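Local atomic coordinates of transcriptional regulator (NtrC family) (Aquifex aeolicus, PDB entry 3DZD), a protein that probably activates transcription by sigma54 RNA polymerase, as a response regulator whose central AAA+ ATPase domain binds adenine nucleotide. Residues G180-L185 and T225-E230. Numbering follows the deposited sequence.
Sequences GAFVDL and TLFLDE
The CB of D184 lies in plane at the edge of the F227 ring, 3.7 Å from CD2, while one face of that ring has the backbone N of D229, from its own strand, 4.3 Å above its centre. F182 comes in beside it: the two phenylalanines point the same way, and F182 CZ meets F227 CB at 3.5 Å. With CG anti to the backbone N (chi1 -178°), the F182 ring rises off the sheet and runs forward along its strand towards F227, its CD1 side meeting T225 CB obliquely. Both rings pack under helix 165-176, touching A169. Replacing F182 by an alanine is likely to leave F227 CB without its aromatic neighbour and to open a gap beneath that helix. Strands 182-185 and 225-229 run parallel, 18° apart, as the outermost strand and its neighbour in the five-stranded 2-3-4-1-5 sheet of the AAA+ core; L226 to E230 (LFLDE) fit the Walker B pattern, consistent with the side chain of D229 coming within about 4 Å of the bound ADP, nearest atoms. Five backbone bonds join the strands, V183 and L185 each giving N-H and C=O; L185 N to F227 O, for example, is 2.8 Å and nearly straight. On the other face of the sheet, V183 CG1 touches L226 CD1 at 3.7 Å, and L185 packs more loosely on L228; K217 of helix 217-220 covers V183 and L226. At the C-terminal end, L185 O accepts the N-H of D229 (2.7 Å).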
loop_
_atom_site.group_PDB
_atom_site.type_symbol
_atom_site.label_atom_id
_atom_site.label_comp_id
_atom_site.label_asym_id
_atom_site.label_seq_id
_atom_site.Cartn_x
_atom_site.Cartn_y
_atom_site.Cartn_z
ATOM N N GLY A 180 10.536 -2.786 -4.661
ATOM C CA GLY A 180 10.288 -1.602 -3.865
ATOM C C GLY A 180 9.124 -0.781 -4.392
ATOM O O GLY A 180 8.520 -1.118 -5.408
ATOM N N ALA A 181 8.828 0.318 -3.704
ATOM C CA ALA A 181 7.643 1.117 -3.989
ATOM C C ALA A 181 7.839 2.098 -5.141
ATOM O O ALA A 181 8.971 2.413 -5.531
ATOM C CB ALA A 181 7.203 1.868 -2.735
ATOM N N PHE A 182 6.715 2.570 -5.675
ATOM C CA PHE A 182 6.702 3.650 -6.655
ATOM C C PHE A 182 6.428 4.935 -5.901
ATOM O O PHE A 182 5.320 5.162 -5.421
ATOM C CB PHE A 182 5.631 3.421 -7.725
ATOM C CG PHE A 182 5.606 4.484 -8.807
ATOM C CD1 PHE A 182 6.400 4.358 -9.947
ATOM C CD2 PHE A 182 4.781 5.609 -8.688
ATOM C CE1 PHE A 182 6.377 5.331 -10.943
ATOM C CE2 PHE A 182 4.756 6.589 -9.679
ATOM C CZ PHE A 182 5.552 6.452 -10.809
ATOM N N VAL A 183 7.454 5.764 -5.779
ATOM C CA VAL A 183 7.354 7.018 -5.053
ATOM C C VAL A 183 7.322 8.170 -6.057
ATOM O O VAL A 183 8.272 8.366 -6.810
ATOM C CB VAL A 183 8.567 7.186 -4.120
ATOM C CG1 VAL A 183 8.500 8.498 -3.369
ATOM C CG2 VAL A 183 8.647 6.023 -3.157
ATOM N N ASP A 184 6.235 8.928 -6.107
ATOM C CA ASP A 184 6.243 10.083 -6.994
ATOM C C ASP A 184 6.347 11.403 -6.239
ATOM O O ASP A 184 5.686 11.616 -5.226
ATOM C CB ASP A 184 5.080 10.063 -7.991
ATOM C CG ASP A 184 3.732 10.286 -7.339
ATOM O OD1 ASP A 184 3.686 10.595 -6.131
ATOM O OD2 ASP A 184 2.711 10.151 -8.054
ATOM N N LEU A 185 7.229 12.264 -6.725
ATOM C CA LEU A 185 7.389 13.597 -6.169
ATOM C C LEU A 185 7.095 14.646 -7.238
ATOM O O LEU A 185 7.695 14.635 -8.319
ATOM C CB LEU A 185 8.806 13.787 -5.629
ATOM C CG LEU A 185 9.105 15.206 -5.141
ATOM C CD1 LEU A 185 8.011 15.682 -4.176
ATOM C CD2 LEU A 185 10.473 15.292 -4.485
ATOM N N THR A 225 11.166 2.670 -7.490
ATOM C CA THR A 225 11.310 3.655 -8.549
ATOM C C THR A 225 10.855 4.994 -8.022
ATOM O O THR A 225 9.755 5.121 -7.491
ATOM C CB THR A 225 10.465 3.282 -9.779
ATOM O OG1 THR A 225 10.952 2.054 -10.336
ATOM C CG2 THR A 225 10.525 4.380 -10.837
ATOM N N LEU A 226 11.725 5.983 -8.142
ATOM C CA LEU A 226 11.401 7.345 -7.755
ATOM C C LEU A 226 11.037 8.120 -9.018
ATOM O O LEU A 226 11.861 8.237 -9.921
ATOM C CB LEU A 226 12.613 7.990 -7.080
ATOM C CG LEU A 226 12.434 9.402 -6.539
ATOM C CD1 LEU A 226 11.581 9.376 -5.283
ATOM C CD2 LEU A 226 13.790 10.034 -6.263
ATOM N N PHE A 227 9.804 8.625 -9.072
ATOM C CA PHE A 227 9.317 9.430 -10.198
ATOM C C PHE A 227 9.325 10.910 -9.836
ATOM O O PHE A 227 8.577 11.353 -8.960
ATOM C CB PHE A 227 7.904 8.995 -10.611
ATOM C CG PHE A 227 7.277 9.849 -11.706
ATOM C CD1 PHE A 227 7.904 10.020 -12.928
ATOM C CD2 PHE A 227 6.039 10.454 -11.513
ATOM C CE1 PHE A 227 7.323 10.786 -13.924
ATOM C CE2 PHE A 227 5.459 11.218 -12.504
ATOM C CZ PHE A 227 6.101 11.384 -13.714
ATOM N N LEU A 228 10.183 11.671 -10.509
ATOM C CA LEU A 228 10.274 13.110 -10.296
ATOM C C LEU A 228 9.457 13.854 -11.341
ATOM O O LEU A 228 9.926 14.068 -12.464
ATOM C CB LEU A 228 11.727 13.552 -10.382
ATOM C CG LEU A 228 12.678 12.902 -9.376
ATOM C CD1 LEU A 228 14.104 13.250 -9.698
ATOM C CD2 LEU A 228 12.317 13.317 -7.935
ATOM N N ASP A 229 8.241 14.249 -10.981
ATOM C CA ASP A 229 7.390 14.995 -11.901
ATOM C C ASP A 229 7.864 16.441 -12.023
ATOM O O ASP A 229 8.156 17.099 -11.027
ATOM C CB ASP A 229 5.922 14.940 -11.464
ATOM C CG ASP A 229 4.951 15.059 -12.640
ATOM O OD1 ASP A 229 5.371 15.515 -13.730
ATOM O OD2 ASP A 229 3.765 14.689 -12.475
ATOM N N GLU A 230 7.925 16.919 -13.262
ATOM C CA GLU A 230 8.488 18.226 -13.612
ATOM C C GLU A 230 9.791 18.555 -12.907
ATOM O O GLU A 230 9.906 19.571 -12.219
ATOM C CB GLU A 230 7.482 19.368 -13.446
ATOM C CG GLU A 230 7.947 20.642 -14.161
ATOM C CD GLU A 230 8.577 20.347 -15.517
ATOM O OE1 GLU A 230 9.723 20.786 -15.793
ATOM O OE2 GLU A 230 7.911 19.651 -16.306
#